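Local coordinates for solute-binding protein (Thermoactinomyces vulgaris, PDB 2ZYO) that binds cyclodextrins and maltodextrins, here maltotetraose, and probably hands them on for carbohydrate uptake across the cell membrane, at residues 126-131 and 319-324; 277-282 and 342-347; 30-35 and 310-315; 260-265 and 334-339. All coordinates share one frame; numbering follows the deposited sequence.

Interaction 1 (126-131 and 319-324); sequences KAIESV and IPPQKE. With GLC (alpha-D-glucopyranose), chain B.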
loop_
_atom_site.group_PDB
_atom_site.type_symbol
_atom_site.label_atom_id
_atom_site.label_comp_id
_atom_site.label_asym_id
_atom_site.label_seq_id
_atom_site.Cartn_x
_atom_site.Cartn_y
_atom_site.Cartn_z
ATOM N N LYS A 126 5.749 6.088 -8.188
ATOM C CA LYS A 126 7.152 5.807 -7.902
ATOM C C LYS A 126 7.319 4.389 -7.370
ATOM O O LYS A 126 8.301 3.713 -7.678
ATOM C CB LYS A 126 7.688 6.774 -6.844
ATOM C CG LYS A 126 7.554 8.252 -7.185
ATOM C CD LYS A 126 7.532 9.124 -5.925
ATOM C CE LYS A 126 8.883 9.149 -5.216
ATOM N NZ LYS A 126 8.871 10.108 -4.070
ATOM N N ALA A 127 6.356 3.956 -6.558
ATOM C CA ALA A 127 6.467 2.697 -5.827
ATOM C C ALA A 127 5.113 2.035 -5.616
ATOM O O ALA A 127 4.089 2.716 -5.498
ATOM C CB ALA A 127 7.154 2.929 -4.487
ATOM N N ILE A 128 5.129 0.704 -5.573
ATOM C CA ILE A 128 3.951 -0.093 -5.246
ATOM C C ILE A 128 4.322 -1.104 -4.163
ATOM O O ILE A 128 5.437 -1.634 -4.151
ATOM C CB ILE A 128 3.353 -0.790 -6.507
ATOM C CG1 ILE A 128 2.035 -1.510 -6.185
ATOM C CG2 ILE A 128 4.366 -1.733 -7.166
ATOM C CD1 ILE A 128 1.189 -1.799 -7.405
ATOM N N GLU A 129 3.391 -1.340 -3.244
ATOM C CA GLU A 129 3.581 -2.337 -2.190
ATOM C C GLU A 129 2.339 -3.204 -1.998
ATOM O O GLU A 129 1.212 -2.757 -2.213
ATOM C CB GLU A 129 3.978 -1.671 -0.864
ATOM C CG GLU A 129 2.962 -0.667 -0.320
ATOM C CD GLU A 129 3.335 -0.099 1.042
ATOM O OE1 GLU A 129 4.541 0.025 1.343
ATOM O OE2 GLU A 129 2.405 0.242 1.804
ATOM N N SER A 130 2.569 -4.451 -1.599
ATOM C CA SER A 130 1.512 -5.391 -1.241
ATOM C C SER A 130 2.075 -6.395 -0.252
ATOM O O SER A 130 3.275 -6.664 -0.259
ATOM C CB SER A 130 1.017 -6.137 -2.484
ATOM O OG SER A 130 0.149 -7.205 -2.136
ATOM N N VAL A 131 1.214 -6.961 0.590
ATOM C CA VAL A 131 1.619 -8.133 1.365
ATOM C C VAL A 131 1.786 -9.322 0.422
ATOM O O VAL A 131 1.261 -9.328 -0.694
ATOM C CB VAL A 131 0.635 -8.488 2.525
ATOM C CG1 VAL A 131 0.532 -7.340 3.521
ATOM C CG2 VAL A 131 -0.740 -8.888 2.004
ATOM N N ILE A 319 9.534 -1.419 -5.412
ATOM C CA ILE A 319 9.088 -1.833 -6.742
ATOM C C ILE A 319 8.439 -0.676 -7.501
ATOM O O ILE A 319 7.454 -0.112 -7.034
ATOM C CB ILE A 319 8.096 -3.020 -6.658
ATOM C CG1 ILE A 319 8.754 -4.210 -5.956
ATOM C CG2 ILE A 319 7.609 -3.420 -8.053
ATOM C CD1 ILE A 319 7.774 -5.267 -5.487
ATOM N N PRO A 320 8.992 -0.320 -8.676
ATOM C CA PRO A 320 8.346 0.713 -9.478
ATOM C C PRO A 320 7.241 0.111 -10.350
ATOM O O PRO A 320 7.503 -0.837 -11.095
ATOM C CB PRO A 320 9.491 1.254 -10.342
ATOM C CG PRO A 320 10.451 0.112 -10.473
ATOM C CD PRO A 320 10.218 -0.838 -9.314
ATOM N N PRO A 321 6.007 0.641 -10.254
ATOM C CA PRO A 321 4.928 0.068 -11.059
ATOM C C PRO A 321 4.971 0.601 -12.492
ATOM O O PRO A 321 4.019 1.228 -12.973
ATOM C CB PRO A 321 3.667 0.507 -10.316
ATOM C CG PRO A 321 4.046 1.777 -9.642
ATOM C CD PRO A 321 5.538 1.765 -9.420
ATOM N N GLN A 322 6.098 0.339 -13.144
ATOM C CA GLN A 322 6.375 0.768 -14.501
ATOM C C GLN A 322 6.371 -0.502 -15.349
ATOM O O GLN A 322 7.094 -1.451 -15.043
ATOM C CB GLN A 322 7.747 1.454 -14.533
ATOM C CG GLN A 322 7.915 2.549 -15.587
ATOM C CD GLN A 322 8.363 2.036 -16.952
ATOM O OE1 GLN A 322 8.495 2.815 -17.892
ATOM N NE2 GLN A 322 8.596 0.732 -17.066
ATOM N N LYS A 323 5.550 -0.515 -16.400
ATOM C CA LYS A 323 5.248 -1.744 -17.160
ATOM C C LYS A 323 6.481 -2.529 -17.615
ATOM O O LYS A 323 6.578 -3.733 -17.372
ATOM C CB LYS A 323 4.338 -1.445 -18.356
ATOM C CG LYS A 323 2.900 -1.118 -17.989
ATOM C CD LYS A 323 2.039 -1.038 -19.235
ATOM C CE LYS A 323 0.590 -0.747 -18.903
ATOM N NZ LYS A 323 -0.213 -0.526 -20.133
ATOM N N GLU A 324 7.412 -1.846 -18.277
ATOM C CA GLU A 324 8.629 -2.494 -18.767
ATOM C C GLU A 324 9.508 -3.009 -17.631
ATOM O O GLU A 324 10.060 -4.107 -17.717
ATOM C CB GLU A 324 9.435 -1.550 -19.660
ATOM C CG GLU A 324 8.840 -1.341 -21.040
ATOM C CD GLU A 324 9.853 -0.784 -22.016
ATOM O OE1 GLU A 324 10.740 -1.547 -22.450
ATOM O OE2 GLU A 324 9.769 0.415 -22.346
HETATM C C1 GLC B . 2.080 -1.445 6.345
HETATM C C2 GLC B . 1.489 -0.437 5.326
HETATM C C3 GLC B . 0.316 0.384 5.900
HETATM C C4 GLC B . -0.662 -0.498 6.677
HETATM C C5 GLC B . 0.100 -1.342 7.695
HETATM C C6 GLC B . -0.802 -2.256 8.510
HETATM O O1 GLC B . 2.852 -0.811 7.304
HETATM O O2 GLC B . 2.509 0.446 4.862
HETATM O O3 GLC B . -0.383 1.019 4.837
HETATM O O4 GLC B . -1.620 0.334 7.357
HETATM O O5 GLC B . 1.045 -2.185 7.008
HETATM O O6 GLC B . -1.079 -1.706 9.790
HETATM O O HOH W 1 7.895 -2.253 -3.158
#
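Ile128 N gives its hydrogen to Ile319 O over 2.9 Å at an angle of 148°, while a water accepts from Ile319 N and donates to Ile128 O, bridging the backbones a second time. Ala127 CA lies 3.2 Å from Ile319 O in a CA-H...O contact. Pro320 CA meets Lys126 O in the same way at 3.5 Å. Among the side chains, Ile128 holds CG1 anti to the backbone N (chi1 -174°), which sets CG2 between N and the carbonyl carbon, where it meets Ile319 and Pro321. Ile128 CG2 lies 3.8 Å from Ile319 CG2, the two branched chains meeting at a slant, and 3.9 Å from Pro321 CB. Branched isoleucines and compact proline rings suit this buried place, filling it without needing polar partners. Glu129 turns away from residues 319-324, and its OE2 accepts from O2 of the bound glucose unit at 3.1 Å, a sugar also held by Asn173. Lys126 forms a salt bridge with Glu25 and a cation-pi contact with Trp284. Strand 120-136 bonds to strand 278-287, with Lys126 and Ala127 making a classic beta bulge opposite Lys282, while helix 338-344 packs against Ile128 and Ile319, and helix 306-316 against Ala127 and Pro320.

Interaction 2 (277-282 and 342-347); sequences TFIGVK and KQASKG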
loop_
_atom_site.group_PDB
_atom_site.type_symbol
_atom_site.label_atom_id
_atom_site.label_comp_id
_atom_site.label_asym_id
_atom_site.label_seq_id
_atom_site.Cartn_x
_atom_site.Cartn_y
_atom_site.Cartn_z
ATOM N N THR A 277 -5.088 -8.708 -2.747
ATOM C CA THR A 277 -4.594 -7.921 -1.628
ATOM C C THR A 277 -4.800 -6.439 -1.906
ATOM O O THR A 277 -5.053 -6.040 -3.044
ATOM C CB THR A 277 -3.094 -8.172 -1.406
ATOM O OG1 THR A 277 -2.397 -8.005 -2.647
ATOM C CG2 THR A 277 -2.858 -9.579 -0.895
ATOM N N PHE A 278 -4.704 -5.626 -0.859
ATOM C CA PHE A 278 -4.591 -4.188 -1.039
ATOM C C PHE A 278 -3.231 -3.876 -1.649
ATOM O O PHE A 278 -2.233 -4.529 -1.336
ATOM C CB PHE A 278 -4.703 -3.457 0.299
ATOM C CG PHE A 278 -6.110 -3.272 0.794
ATOM C CD1 PHE A 278 -7.124 -2.840 -0.060
ATOM C CD2 PHE A 278 -6.411 -3.484 2.137
ATOM C CE1 PHE A 278 -8.423 -2.650 0.414
ATOM C CE2 PHE A 278 -7.705 -3.295 2.618
ATOM C CZ PHE A 278 -8.710 -2.875 1.756
ATOM N N ILE A 279 -3.192 -2.882 -2.529
ATOM C CA ILE A 279 -1.919 -2.305 -2.942
ATOM C C ILE A 279 -1.846 -0.849 -2.483
ATOM O O ILE A 279 -2.864 -0.155 -2.423
ATOM C CB ILE A 279 -1.652 -2.435 -4.468
ATOM C CG1 ILE A 279 -2.735 -1.725 -5.285
ATOM C CG2 ILE A 279 -1.542 -3.910 -4.869
ATOM C CD1 ILE A 279 -2.269 -1.250 -6.648
ATOM N N GLY A 280 -0.643 -0.416 -2.120
ATOM C CA GLY A 280 -0.388 0.975 -1.769
ATOM C C GLY A 280 0.567 1.559 -2.787
ATOM O O GLY A 280 1.581 0.944 -3.113
ATOM N N VAL A 281 0.229 2.738 -3.299
ATOM C CA VAL A 281 1.048 3.404 -4.307
ATOM C C VAL A 281 1.561 4.732 -3.760
ATOM O O VAL A 281 0.787 5.529 -3.230
ATOM C CB VAL A 281 0.256 3.639 -5.625
ATOM C CG1 VAL A 281 1.093 4.419 -6.638
ATOM C CG2 VAL A 281 -0.200 2.312 -6.225
ATOM N N LYS A 282 2.871 4.945 -3.875
ATOM C CA LYS A 282 3.486 6.229 -3.556
ATOM C C LYS A 282 3.782 6.939 -4.867
ATOM O O LYS A 282 4.551 6.440 -5.686
ATOM C CB LYS A 282 4.777 6.043 -2.752
ATOM C CG LYS A 282 4.569 5.535 -1.329
ATOM C CD LYS A 282 5.808 5.725 -0.458
ATOM C CE LYS A 282 7.016 4.955 -0.970
ATOM N NZ LYS A 282 8.223 5.166 -0.118
ATOM N N LYS A 342 4.446 -9.929 -8.213
ATOM C CA LYS A 342 3.428 -10.862 -8.700
ATOM C C LYS A 342 2.111 -10.675 -7.952
ATOM O O LYS A 342 1.048 -10.586 -8.568
ATOM C CB LYS A 342 3.898 -12.315 -8.571
ATOM C CG LYS A 342 4.919 -12.757 -9.613
ATOM C CD LYS A 342 5.136 -14.265 -9.583
ATOM C CE LYS A 342 6.028 -14.692 -8.421
ATOM N NZ LYS A 342 6.222 -16.174 -8.372
ATOM N N GLN A 343 2.188 -10.604 -6.624
ATOM C CA GLN A 343 1.000 -10.407 -5.799
ATOM C C GLN A 343 0.377 -9.029 -6.021
ATOM O O GLN A 343 -0.850 -8.906 -6.089
ATOM C CB GLN A 343 1.314 -10.632 -4.315
ATOM C CG GLN A 343 0.086 -10.571 -3.403
ATOM C CD GLN A 343 -1.006 -11.545 -3.815
ATOM O OE1 GLN A 343 -0.775 -12.747 -3.909
ATOM N NE2 GLN A 343 -2.203 -11.024 -4.065
ATOM N N ALA A 344 1.222 -8.007 -6.151
ATOM C CA ALA A 344 0.758 -6.640 -6.388
ATOM C C ALA A 344 -0.022 -6.528 -7.696
ATOM O O ALA A 344 -0.937 -5.710 -7.803
ATOM C CB ALA A 344 1.926 -5.665 -6.381
ATOM N N SER A 345 0.338 -7.361 -8.674
ATOM C CA SER A 345 -0.323 -7.366 -9.984
ATOM C C SER A 345 -1.732 -7.962 -9.919
ATOM O O SER A 345 -2.493 -7.893 -10.889
ATOM C CB SER A 345 0.527 -8.123 -11.013
ATOM O OG SER A 345 0.449 -9.526 -10.825
ATOM N N LYS A 346 -2.068 -8.541 -8.770
ATOM C CA LYS A 346 -3.364 -9.177 -8.568
ATOM C C LYS A 346 -4.163 -8.469 -7.471
ATOM O O LYS A 346 -5.215 -8.949 -7.041
ATOM C CB LYS A 346 -3.170 -10.664 -8.258
ATOM C CG LYS A 346 -2.642 -11.463 -9.446
ATOM C CD LYS A 346 -1.934 -12.728 -9.012
ATOM C CE LYS A 346 -1.283 -13.430 -10.195
ATOM N NZ LYS A 346 -0.126 -12.664 -10.742
ATOM N N GLY A 347 -3.665 -7.310 -7.044
ATOM C CA GLY A 347 -4.290 -6.542 -5.975
ATOM C C GLY A 347 -5.175 -5.404 -6.440
ATOM O O GLY A 347 -5.308 -5.149 -7.642
#
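Thr277 holds OG1 between its backbone N and carbonyl carbon (chi1 51°), and Gln343, its CG anti to the backbone N (chi1 -175°), bends at chi2 to bring the amide across the threonine. Gln343 NE2 thus donates a weak hydrogen bond to Thr277 OG1 at 3.3 Å and lies 3.5 Å from Thr277 CG2, so the amide meets both branches. A threonine suits this spot because it offers a hydroxyl and a methyl side by side. Neither polar end depends on this bond: Thr277 OG1 pairs with Ser130, and Gln343 bonds Leu267 N through OE1 and Ala275 O through NE2. Thr277 N, by contrast, is buried with no partner in the model. Ile279 points toward residues 343-347, its CG2 3.5 Å from Ala344 O and 4.2 Å from Ala344 CB, where a small alanine permits close approach. Gly347 CA comes within 3.1 Å of Thr277 O, and a beta carbon on this residue would collide with that oxygen and with Ile279 CG2. Residues 344-347 form a type I beta turn that leads from helix 338-344 into strand 348-349, which pairs in parallel with strand 278-287 in the mixed sheet of this alpha/beta solute-binding fold.

Interaction 3 (30-35 and 310-315); sequences GVQLNN and ASRFKE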
loop_
_atom_site.group_PDB
_atom_site.type_symbol
_atom_site.label_atom_id
_atom_site.label_comp_id
_atom_site.label_asym_id
_atom_site.label_seq_id
_atom_site.Cartn_x
_atom_site.Cartn_y
_atom_site.Cartn_z
ATOM N N GLY A 30 17.293 7.864 3.886
ATOM C CA GLY A 30 18.425 8.478 3.197
ATOM C C GLY A 30 18.499 8.171 1.714
ATOM O O GLY A 30 18.706 9.077 0.906
ATOM N N VAL A 31 18.328 6.900 1.354
ATOM C CA VAL A 31 18.440 6.477 -0.050
ATOM C C VAL A 31 17.302 6.994 -0.942
ATOM O O VAL A 31 17.524 7.297 -2.117
ATOM C CB VAL A 31 18.625 4.933 -0.220
ATOM C CG1 VAL A 31 19.875 4.460 0.510
ATOM C CG2 VAL A 31 17.393 4.155 0.241
ATOM N N GLN A 32 16.097 7.096 -0.382
ATOM C CA GLN A 32 14.957 7.659 -1.107
ATOM C C GLN A 32 15.211 9.126 -1.424
ATOM O O GLN A 32 14.936 9.586 -2.534
ATOM C CB GLN A 32 13.662 7.520 -0.302
ATOM C CG GLN A 32 13.107 6.105 -0.235
ATOM C CD GLN A 32 11.751 6.037 0.448
ATOM O OE1 GLN A 32 10.835 6.795 0.124
ATOM N NE2 GLN A 32 11.612 5.110 1.388
ATOM N N LEU A 33 15.742 9.848 -0.438
ATOM C CA LEU A 33 16.041 11.269 -0.579
ATOM C C LEU A 33 17.144 11.509 -1.606
ATOM O O LEU A 33 16.996 12.346 -2.498
ATOM C CB LEU A 33 16.421 11.877 0.778
ATOM C CG LEU A 33 16.731 13.377 0.855
ATOM C CD1 LEU A 33 15.496 14.231 0.573
ATOM C CD2 LEU A 33 17.329 13.735 2.210
ATOM N N ASN A 34 18.238 10.764 -1.480
ATOM C CA ASN A 34 19.380 10.927 -2.377
ATOM C C ASN A 34 19.096 10.510 -3.822
ATOM O O ASN A 34 19.652 11.098 -4.750
ATOM C CB ASN A 34 20.616 10.215 -1.825
ATOM C CG ASN A 34 21.032 10.739 -0.457
ATOM O OD1 ASN A 34 20.790 11.900 -0.117
ATOM N ND2 ASN A 34 21.661 9.880 0.332
ATOM N N ASN A 35 18.232 9.512 -4.014
ATOM C CA ASN A 35 17.816 9.135 -5.367
ATOM C C ASN A 35 17.055 10.262 -6.057
ATOM O O ASN A 35 17.294 10.558 -7.232
ATOM C CB ASN A 35 16.971 7.859 -5.375
ATOM C CG ASN A 35 16.652 7.392 -6.780
ATOM O OD1 ASN A 35 15.569 7.657 -7.299
ATOM N ND2 ASN A 35 17.607 6.722 -7.416
ATOM N N ALA A 310 14.219 2.716 -12.756
ATOM C CA ALA A 310 15.165 1.600 -12.699
ATOM C C ALA A 310 16.224 1.911 -11.648
ATOM O O ALA A 310 16.528 1.079 -10.789
ATOM C CB ALA A 310 15.812 1.365 -14.055
ATOM N N SER A 311 16.761 3.129 -11.717
ATOM C CA SER A 311 17.702 3.643 -10.725
ATOM C C SER A 311 17.090 3.659 -9.325
ATOM O O SER A 311 17.715 3.201 -8.363
ATOM C CB SER A 311 18.167 5.046 -11.129
ATOM O OG SER A 311 18.767 5.736 -10.048
ATOM N N ARG A 312 15.865 4.172 -9.217
ATOM C CA ARG A 312 15.178 4.227 -7.924
ATOM C C ARG A 312 14.998 2.844 -7.298
ATOM O O ARG A 312 15.232 2.673 -6.101
ATOM C CB ARG A 312 13.827 4.940 -8.024
ATOM C CG ARG A 312 13.290 5.325 -6.656
ATOM C CD ARG A 312 11.954 6.041 -6.694
ATOM N NE ARG A 312 11.611 6.490 -5.346
ATOM C CZ ARG A 312 11.000 5.740 -4.430
ATOM N NH1 ARG A 312 10.631 4.496 -4.710
ATOM N NH2 ARG A 312 10.756 6.238 -3.227
ATOM N N PHE A 313 14.597 1.864 -8.104
ATOM C CA PHE A 313 14.439 0.506 -7.593
ATOM C C PHE A 313 15.752 -0.055 -7.051
ATOM O O PHE A 313 15.789 -0.616 -5.958
ATOM C CB PHE A 313 13.866 -0.449 -8.642
ATOM C CG PHE A 313 14.016 -1.894 -8.264
ATOM C CD1 PHE A 313 13.248 -2.438 -7.235
ATOM C CD2 PHE A 313 14.956 -2.698 -8.897
ATOM C CE1 PHE A 313 13.402 -3.765 -6.857
ATOM C CE2 PHE A 313 15.117 -4.029 -8.525
ATOM C CZ PHE A 313 14.337 -4.563 -7.505
ATOM N N LYS A 314 16.821 0.100 -7.824
ATOM C CA LYS A 314 18.124 -0.451 -7.453
ATOM C C LYS A 314 18.677 0.178 -6.171
ATOM O O LYS A 314 19.333 -0.500 -5.375
ATOM C CB LYS A 314 19.116 -0.327 -8.614
ATOM C CG LYS A 314 18.760 -1.204 -9.816
ATOM C CD LYS A 314 19.677 -0.945 -11.001
ATOM C CE LYS A 314 19.160 -1.626 -12.257
ATOM N NZ LYS A 314 20.017 -1.341 -13.440
ATOM N N GLU A 315 18.390 1.464 -5.967
ATOM C CA GLU A 315 18.827 2.178 -4.769
ATOM C C GLU A 315 17.949 1.893 -3.551
ATOM O O GLU A 315 18.463 1.629 -2.461
ATOM C CB GLU A 315 18.862 3.692 -5.014
ATOM C CG GLU A 315 20.077 4.199 -5.771
ATOM C CD GLU A 315 20.454 5.615 -5.362
ATOM O OE1 GLU A 315 21.239 5.774 -4.405
ATOM O OE2 GLU A 315 19.971 6.572 -5.998
HETATM O O HOH W 2 20.516 7.294 -2.674
HETATM O O HOH W 3 12.567 8.550 -3.486
HETATM O O HOH W 4 13.159 9.122 -6.650
#
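Asn35 reaches from helix 30-47 to Ser311, Arg312 and Glu315 of helix 306-316, an antiparallel helix pair whose segment axes lie 9.8 Å apart at 158°. Helix 30-47 connects the parallel strands 20-25 and 50-55, a beta-alpha-beta unit, so the contact lays the later helix against this N-terminal unit. From its beta carbon outward, Asn35 CB first meets Glu315 OE2 at 3.3 Å. Its CG stands opposite the backbone N (chi1 -175°), which carries the amide across to helix 306-316, with Asn35 CG 3.7 Å from Arg312 CA. On one branch, Asn35 OD1 rests 3.3 Å from Arg312 CB and accepts from a water. On the other, Asn35 ND2 donates to Glu315 OE2 at 2.8 Å, nearly straight at 167°, and to Ser311 OG at 3.0 Å, more bent; Ser311 OG is also bonded to Trp39. Both acceptors lie close to the amide plane, and the carboxylate is met on its anti side. Asparagine fits because its short amide can donate and accept at once; a leucine here would probably leave Glu315 OE2 and Ser311 OG without this donor. The extended Arg312 crosses that amide at about a right angle and forms a salt bridge with Glu318. A water that donates to Gln32 O accepts from Arg312 NE at 2.9 Å.

Interaction 4 (260-265 and 334-339); sequences INVGVA and NPVVNG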
loop_
_atom_site.group_PDB
_atom_site.type_symbol
_atom_site.label_atom_id
_atom_site.label_comp_id
_atom_site.label_asym_id
_atom_site.label_seq_id
_atom_site.Cartn_x
_atom_site.Cartn_y
_atom_site.Cartn_z
ATOM N N ILE A 260 17.732 -14.315 8.597
ATOM C CA ILE A 260 16.789 -15.207 7.929
ATOM C C ILE A 260 17.042 -15.207 6.425
ATOM O O ILE A 260 17.191 -14.145 5.811
ATOM C CB ILE A 260 15.306 -14.821 8.222
ATOM C CG1 ILE A 260 15.044 -14.684 9.732
ATOM C CG2 ILE A 260 14.332 -15.814 7.569
ATOM C CD1 ILE A 260 15.341 -15.934 10.574
ATOM N N ASN A 261 17.110 -16.404 5.848
ATOM C CA ASN A 261 17.157 -16.566 4.401
ATOM C C ASN A 261 15.724 -16.522 3.892
ATOM O O ASN A 261 14.965 -17.484 4.036
ATOM C CB ASN A 261 17.848 -17.879 4.018
ATOM C CG ASN A 261 18.164 -17.972 2.528
ATOM O OD1 ASN A 261 18.074 -16.988 1.787
ATOM N ND2 ASN A 261 18.542 -19.166 2.084
ATOM N N VAL A 262 15.368 -15.380 3.311
ATOM C CA VAL A 262 13.980 -15.035 3.017
ATOM C C VAL A 262 13.562 -15.409 1.598
ATOM O O VAL A 262 14.263 -15.112 0.628
ATOM C CB VAL A 262 13.734 -13.514 3.244
ATOM C CG1 VAL A 262 12.311 -13.127 2.894
ATOM C CG2 VAL A 262 14.052 -13.121 4.684
ATOM N N GLY A 263 12.414 -16.073 1.495
ATOM C CA GLY A 263 11.740 -16.270 0.219
ATOM C C GLY A 263 10.437 -15.492 0.218
ATOM O O GLY A 263 9.875 -15.221 1.282
ATOM N N VAL A 264 9.966 -15.118 -0.969
ATOM C CA VAL A 264 8.685 -14.420 -1.114
ATOM C C VAL A 264 7.889 -14.986 -2.287
ATOM O O VAL A 264 8.394 -15.072 -3.410
ATOM C CB VAL A 264 8.857 -12.886 -1.301
ATOM C CG1 VAL A 264 7.497 -12.191 -1.317
ATOM C CG2 VAL A 264 9.734 -12.291 -0.203
ATOM N N ALA A 265 6.644 -15.363 -2.016
ATOM C CA ALA A 265 5.746 -15.878 -3.044
ATOM C C ALA A 265 4.391 -15.184 -2.955
ATOM O O ALA A 265 4.037 -14.659 -1.898
ATOM C CB ALA A 265 5.585 -17.387 -2.887
ATOM N N ASN A 334 14.744 -11.352 -8.815
ATOM C CA ASN A 334 15.098 -11.004 -7.442
ATOM C C ASN A 334 14.209 -11.768 -6.456
ATOM O O ASN A 334 12.994 -11.552 -6.427
ATOM C CB ASN A 334 14.978 -9.491 -7.226
ATOM C CG ASN A 334 15.566 -9.032 -5.896
ATOM O OD1 ASN A 334 15.444 -9.708 -4.872
ATOM N ND2 ASN A 334 16.195 -7.867 -5.908
ATOM N N PRO A 335 14.813 -12.657 -5.641
ATOM C CA PRO A 335 14.082 -13.576 -4.756
ATOM C C PRO A 335 13.266 -12.907 -3.647
ATOM O O PRO A 335 12.382 -13.543 -3.072
ATOM C CB PRO A 335 15.198 -14.430 -4.141
ATOM C CG PRO A 335 16.414 -13.585 -4.229
ATOM C CD PRO A 335 16.273 -12.840 -5.521
ATOM N N VAL A 336 13.560 -11.648 -3.341
ATOM C CA VAL A 336 12.839 -10.949 -2.281
ATOM C C VAL A 336 11.969 -9.817 -2.843
ATOM O O VAL A 336 11.435 -8.991 -2.092
ATOM C CB VAL A 336 13.790 -10.431 -1.171
ATOM C CG1 VAL A 336 13.052 -10.345 0.129
ATOM C CG2 VAL A 336 14.986 -11.365 -0.993
ATOM N N VAL A 337 11.814 -9.804 -4.167
ATOM C CA VAL A 337 11.047 -8.763 -4.856
ATOM C C VAL A 337 9.964 -9.363 -5.764
ATOM O O VAL A 337 8.815 -8.911 -5.750
ATOM C CB VAL A 337 11.985 -7.811 -5.659
ATOM C CG1 VAL A 337 11.197 -6.913 -6.602
ATOM C CG2 VAL A 337 12.833 -6.971 -4.708
ATOM N N ASN A 338 10.339 -10.388 -6.527
ATOM C CA ASN A 338 9.462 -11.010 -7.526
ATOM C C ASN A 338 8.075 -11.388 -6.995
ATOM O O ASN A 338 7.062 -11.086 -7.630
ATOM C CB ASN A 338 10.160 -12.226 -8.150
ATOM C CG ASN A 338 9.402 -12.807 -9.334
ATOM O OD1 ASN A 338 8.942 -12.083 -10.219
ATOM N ND2 ASN A 338 9.293 -14.129 -9.367
ATOM N N GLY A 339 8.038 -12.034 -5.829
ATOM C CA GLY A 339 6.783 -12.452 -5.200
ATOM C C GLY A 339 5.858 -11.302 -4.843
ATOM O O GLY A 339 4.639 -11.401 -5.015
HETATM O O HOH W 5 11.556 -15.841 -3.333
#
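Val264 lays its CG2 methyl against Val336 CG1 at 3.9 Å, the two side chains crossing at about a right angle. The other methyl, Val264 CG1, turned opposite the backbone N (chi1 -175°), comes to 4.0 Å from Gly339 CA at the start of the helix. Val336 CG1 is shared, for it also meets Val262 CG1 at 4.0 Å, so one methyl touches two valines placed two residues apart on the strand. Beta-branched valine suits the strand, and on both sides it offers two short methyls for close packing. Strand 262-265 pairs antiparallel with the long strand 120-136, through backbone bonds of Gly263 to Tyr135 and Ala265 to Leu133, and the loop leading into helix 338-344 packs beside it. That loop is shaped by an Asx turn, in which Asn334 OD1 accepts from Val336 N at 3.1 Å and 164°, and by Asn334 O, which accepts from both Val337 N and Asn338 N. With an alanine in place of Val264, a gap is likely to open beside Val336 and the helix start, leaving Val336 CG1 with Val262 alone across this contact. Gly339 sits so close to the strand that a beta carbon would strike Val264 O, toward which its CA directs a C-H contact at 3.6 Å. Between the backbones, a water accepts from Val264 N at 2.9 Å.

In the fold
From the N terminus, the chain starts interaction 3 at 30-35, interaction 1 at 126-131, interaction 4 at 260-265 and interaction 2 at 277-282. It then closes them in that same order, at 310-315, 319-324, 334-339 and 342-347. Every pair therefore crosses and none nests; the loops closed span 274, 187, 68 and 59 residues. The returning run of helices and turns binds the N-terminal helix 30-47, then strand 120-136 of the large mixed sheet and its two partners 262-265 and 278-287. Interactions 1 and 2 touch through Ser130 and Thr277, while Val337 of 334-339 packs on both Ile319 and Phe313, bringing interactions 1, 3 and 4 together.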